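PDB 6SQX: peptide-binding protein from Photobacterium damsela subsp. piscicida, which cleaves the peptidoglycan of potentially competing bacteria as a secreted NlpC/P60 endopeptidase, probably working as a cysteine-type peptidase. Local coordinates for residues 259-264 with 287-292; 116-121 with 154-159. All blocks are in the same frame, centred on the assembly; numbering follows the deposited sequence. Where two conformers were deposited one is given.

Interaction 1 of 2, residues 259-264 with 287-292; sequences LPEHKG and LKFTTW
Two torsions set up the meeting of Glu261 and Phe289. In Phe289, CG sits between the backbone N and the carbonyl carbon (chi1 57°), which carries the ring across toward 259-264; in Glu261, CG starts anti to the backbone N and the chain then bends at chi2 (-90°). The two side chains cross at about a right angle, Glu261 CG lying 4.2 Å from Phe289 CE1, obliquely to the ring. The carboxylate ends up nearly parallel to the ring plane, 13° from it. Further along the ring, Gly264 O approaches the edge in plane, 3.5 Å from Phe289 CZ, so the carbonyl oxygen meets the ring's C-H rim.

These segments are not paired with each other. Strand 230-234 runs between strands 259-262 and 289-291 and is antiparallel to both, which is why the CA atoms of Glu261 and Thr291 are 8.6 Å apart; Val232 of this middle strand touches both Glu261 and Phe289. The five-stranded sheet has the strand order 4-3-2-1-5, the same as the sheet of the SH3b1 region earlier in the chain, consistent with a second SH3-like barrel.

The carboxylate of Glu261 is well supplied with partners. OE1 accepts from Gly264 N at 2.8 Å, on its anti side and somewhat out of the carboxylate plane, bracing the turn in which Lys263 and Gly264 have type I' backbone angles. OE2 makes a salt bridge to Arg230, which would probably stabilise the negative charge, and it also accepts from a water 2.9 Å away. That water lies 3.1 Å from Thr291 OG1; because Thr291 was modelled in two conformers, this last step of the bridge is less certain.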
# COMPACT_ATOMS: atom_id res chain seq x y z
N LEU A 259 16.88 1.53 5.36
CA LEU A 259 18.18 1.70 4.73
C LEU A 259 19.29 1.64 5.77
O LEU A 259 19.07 1.96 6.94
CB LEU A 259 18.26 3.06 4.03
CG LEU A 259 17.29 3.21 2.83
CD1 LEU A 259 17.15 4.71 2.45
CD2 LEU A 259 17.82 2.40 1.62
N PRO A 260 20.49 1.22 5.36
CA PRO A 260 21.63 1.20 6.29
C PRO A 260 22.05 2.59 6.74
O PRO A 260 21.86 3.59 6.04
CB PRO A 260 22.76 0.56 5.45
CG PRO A 260 22.06 -0.21 4.36
CD PRO A 260 20.83 0.65 4.04
N GLU A 261 22.70 2.62 7.91
CA GLU A 261 23.24 3.86 8.43
C GLU A 261 24.53 3.53 9.18
O GLU A 261 24.62 2.53 9.90
CB GLU A 261 22.21 4.51 9.37
CG GLU A 261 22.72 5.63 10.28
CD GLU A 261 23.23 5.11 11.63
OE1 GLU A 261 24.40 5.38 11.96
OE2 GLU A 261 22.45 4.43 12.36
N HIS A 262 25.55 4.36 8.97
CA HIS A 262 26.83 4.18 9.63
C HIS A 262 27.33 5.55 10.08
O HIS A 262 27.36 6.49 9.27
CB HIS A 262 27.81 3.52 8.64
CG HIS A 262 29.19 3.36 9.18
ND1 HIS A 262 29.53 2.34 10.04
CD2 HIS A 262 30.32 4.09 9.01
CE1 HIS A 262 30.81 2.44 10.36
NE2 HIS A 262 31.31 3.50 9.75
N LYS A 263 27.68 5.67 11.37
CA LYS A 263 28.17 6.94 11.92
C LYS A 263 27.21 8.09 11.65
O LYS A 263 27.62 9.25 11.51
CB LYS A 263 29.61 7.25 11.51
CG LYS A 263 30.61 6.25 12.11
CD LYS A 263 32.04 6.51 11.62
CE LYS A 263 33.02 5.43 12.11
NZ LYS A 263 34.36 5.49 11.46
N GLY A 264 25.91 7.77 11.68
CA GLY A 264 24.87 8.77 11.51
C GLY A 264 24.57 9.17 10.09
O GLY A 264 23.72 10.06 9.88
N LEU A 287 18.92 15.36 7.46
CA LEU A 287 17.92 14.34 7.16
C LEU A 287 17.17 13.93 8.43
O LEU A 287 17.69 14.04 9.54
CB LEU A 287 18.56 13.11 6.50
CG LEU A 287 19.21 13.40 5.15
CD1 LEU A 287 19.74 12.10 4.54
CD2 LEU A 287 18.27 14.15 4.18
N LYS A 288 15.94 13.43 8.23
CA LYS A 288 15.03 13.08 9.33
C LYS A 288 14.76 11.57 9.27
O LYS A 288 13.98 11.09 8.43
CB LYS A 288 13.74 13.87 9.26
CG LYS A 288 13.90 15.42 9.23
CD LYS A 288 13.38 15.89 7.83
CE LYS A 288 13.20 17.39 7.61
NZ LYS A 288 12.82 17.67 6.16
N PHE A 289 15.41 10.83 10.17
CA PHE A 289 15.24 9.39 10.21
C PHE A 289 15.53 8.91 11.62
O PHE A 289 16.03 9.66 12.46
CB PHE A 289 16.09 8.63 9.16
CG PHE A 289 17.59 8.89 9.23
CD1 PHE A 289 18.38 8.31 10.22
CD2 PHE A 289 18.19 9.69 8.26
CE1 PHE A 289 19.77 8.55 10.26
CE2 PHE A 289 19.57 9.94 8.29
CZ PHE A 289 20.36 9.35 9.28
N THR A 290 15.20 7.65 11.88
CA THR A 290 15.39 7.05 13.19
C THR A 290 15.69 5.57 13.03
O THR A 290 15.35 4.96 12.03
CB THR A 290 14.18 7.30 14.10
OG1 THR A 290 14.54 7.08 15.47
CG2 THR A 290 13.07 6.35 13.75
N THR A 291 16.32 4.99 14.06
CA THR A 291 16.63 3.56 14.00
C THR A 291 15.35 2.75 13.79
O THR A 291 14.33 2.98 14.45
CB THR A 291 17.35 3.11 15.28
OG1 THR A 291 18.59 3.82 15.41
CG2 THR A 291 17.62 1.59 15.25
N TRP A 292 15.42 1.79 12.88
CA TRP A 292 14.30 0.93 12.53
C TRP A 292 14.47 -0.42 13.23
O TRP A 292 15.60 -0.89 13.37
CB TRP A 292 14.30 0.74 11.01
CG TRP A 292 13.20 -0.14 10.53
CD1 TRP A 292 11.96 0.24 10.13
CD2 TRP A 292 13.25 -1.57 10.40
NE1 TRP A 292 11.21 -0.86 9.79
CE2 TRP A 292 11.99 -1.99 9.94
CE3 TRP A 292 14.24 -2.53 10.65
CZ2 TRP A 292 11.69 -3.33 9.69
CZ3 TRP A 292 13.93 -3.87 10.44
CH2 TRP A 292 12.67 -4.25 9.96
O HOH W 1 20.21 5.75 13.65

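Interaction 2 of 2, residues 116-121 with 154-159; sequences SNWVNS and LPTSDA
The indole of Trp118 points its six-membered ring at the loop 154-159, and three groups of that loop approach it obliquely. Val119 CG2 covers one face, 3.4 Å above the plane and offset toward the rim, while the ring of His114 stacks on the indole as well. The loop's part of the contact is built round an ST turn: Thr156 OG1 accepts from Asp158 N at 3.0 Å. Segment 154-159 belongs to the long connection between strands 149-152 and 177-181, which probably corresponds to the RT loop of an SH3 fold, and the contact joins it to the helix 118-126.

Thr156 has OG1 anti to its own N (chi1 -178°). With the hydroxyl engaged in the turn, the methyl CG2 is what faces the indole, a loose 4.5 Å from Trp118 CZ3. Asp158 OD2 lies 4.3 Å from that same CZ3. The third approach is by a backbone oxygen, Ala159 O, 4.3 Å from Trp118 CH2. This oxygen also accepts a hydrogen bond from His114 NE2, so the histidine that stacks on the indole ties it to the loop too.

Just upstream, Pro155 centres an inverse gamma turn, and Leu154 packs on Ile122 and Met126 of helix 118-126 and on Tyr101 of helix 90-102, a helix that Val119 touches as well. Toward the other end of 154-159, Asp158 OD1 holds two backbone N-H groups, those of Lys109 and Ala159; Ala159 N reaches it over 2.9 Å by a bent bond (132°), from above the carboxylate plane and 40° out of it.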
# COMPACT_ATOMS: atom_id res chain seq x y z
N SER A 116 -7.06 0.14 -31.20
CA SER A 116 -7.59 -1.21 -31.06
C SER A 116 -6.51 -2.26 -30.83
O SER A 116 -6.80 -3.31 -30.25
CB SER A 116 -8.39 -1.57 -32.31
OG SER A 116 -7.62 -1.27 -33.47
N ASN A 117 -5.27 -1.99 -31.25
CA ASN A 117 -4.19 -2.96 -31.17
C ASN A 117 -3.10 -2.57 -30.18
O ASN A 117 -1.98 -3.07 -30.27
CB ASN A 117 -3.57 -3.11 -32.56
CG ASN A 117 -2.86 -1.84 -33.00
OD1 ASN A 117 -3.11 -0.74 -32.45
ND2 ASN A 117 -1.96 -1.97 -33.97
N TRP A 118 -3.40 -1.67 -29.23
CA TRP A 118 -2.31 -1.06 -28.46
C TRP A 118 -1.57 -2.05 -27.57
O TRP A 118 -0.40 -1.81 -27.26
CB TRP A 118 -2.83 0.14 -27.66
CG TRP A 118 -3.42 -0.26 -26.37
CD1 TRP A 118 -4.63 -0.85 -26.17
CD2 TRP A 118 -2.82 -0.09 -25.07
NE1 TRP A 118 -4.83 -1.06 -24.81
CE2 TRP A 118 -3.73 -0.61 -24.13
CE3 TRP A 118 -1.61 0.46 -24.62
CZ2 TRP A 118 -3.47 -0.61 -22.75
CZ3 TRP A 118 -1.36 0.48 -23.25
CH2 TRP A 118 -2.27 -0.06 -22.33
N VAL A 119 -2.21 -3.15 -27.17
CA VAL A 119 -1.52 -4.15 -26.35
C VAL A 119 -0.50 -4.93 -27.16
O VAL A 119 0.46 -5.48 -26.60
CB VAL A 119 -2.56 -5.07 -25.67
CG1 VAL A 119 -1.90 -6.06 -24.72
CG2 VAL A 119 -3.60 -4.23 -24.92
N ASN A 120 -0.66 -5.00 -28.49
CA ASN A 120 0.21 -5.86 -29.29
C ASN A 120 1.68 -5.47 -29.13
O ASN A 120 2.53 -6.34 -28.93
CB ASN A 120 -0.21 -5.84 -30.76
CG ASN A 120 -1.50 -6.56 -30.99
OD1 ASN A 120 -2.04 -7.15 -30.04
ND2 ASN A 120 -2.02 -6.52 -32.21
N SER A 121 1.98 -4.17 -29.19
CA SER A 121 3.37 -3.75 -29.07
C SER A 121 3.92 -4.07 -27.68
O SER A 121 5.09 -4.44 -27.53
CB SER A 121 3.50 -2.26 -29.37
OG SER A 121 3.06 -1.47 -28.27
N LEU A 154 1.83 -4.08 -16.81
CA LEU A 154 2.41 -4.27 -18.13
C LEU A 154 3.55 -3.28 -18.24
O LEU A 154 3.52 -2.23 -17.59
CB LEU A 154 1.39 -3.93 -19.22
CG LEU A 154 0.18 -4.87 -19.31
CD1 LEU A 154 -0.82 -4.31 -20.32
CD2 LEU A 154 0.65 -6.29 -19.72
N PRO A 155 4.55 -3.55 -19.07
CA PRO A 155 5.72 -2.63 -19.15
C PRO A 155 5.41 -1.40 -20.00
O PRO A 155 5.81 -1.29 -21.17
CB PRO A 155 6.80 -3.51 -19.78
CG PRO A 155 6.02 -4.52 -20.61
CD PRO A 155 4.80 -4.83 -19.76
N THR A 156 4.69 -0.47 -19.38
CA THR A 156 4.31 0.77 -20.05
C THR A 156 3.97 1.81 -19.00
O THR A 156 3.44 1.47 -17.93
CB THR A 156 3.09 0.58 -20.99
OG1 THR A 156 2.77 1.81 -21.67
CG2 THR A 156 1.87 0.11 -20.21
N SER A 157 4.33 3.05 -19.31
CA SER A 157 3.91 4.19 -18.51
C SER A 157 2.56 4.72 -18.94
O SER A 157 2.00 5.60 -18.27
CB SER A 157 4.96 5.30 -18.55
OG SER A 157 5.20 5.69 -19.89
N ASP A 158 2.02 4.21 -20.04
CA ASP A 158 0.71 4.65 -20.50
C ASP A 158 -0.34 4.04 -19.59
O ASP A 158 -0.10 3.01 -18.95
CB ASP A 158 0.49 4.17 -21.93
CG ASP A 158 -0.56 5.00 -22.68
OD1 ASP A 158 -1.10 5.96 -22.08
OD2 ASP A 158 -0.84 4.71 -23.86
N ALA A 159 -1.47 4.74 -19.47
CA ALA A 159 -2.54 4.37 -18.55
C ALA A 159 -3.58 3.52 -19.25
O ALA A 159 -3.70 3.53 -20.49
CB ALA A 159 -3.24 5.63 -18.02

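Interaction 2 closes before interaction 1 opens along the chain, and the two do not touch: their centres are 40 Å apart and their nearest atoms about 24 Å. Interaction 1 lies within a five-stranded antiparallel sheet, between two strands separated by a third. Interaction 2 involves no strand: it packs the start of helix 118-126 against a long loop of the SH3b1-type unit, whose own sheet has the same strand order. Next to interaction 1, though not part of the contact itself, Trp292 donates from NE1 to Ser333 O on helix 326-334, within the NlpC/P60 region; Cys324, found here as cysteinesulfonic acid, lies just before that helix.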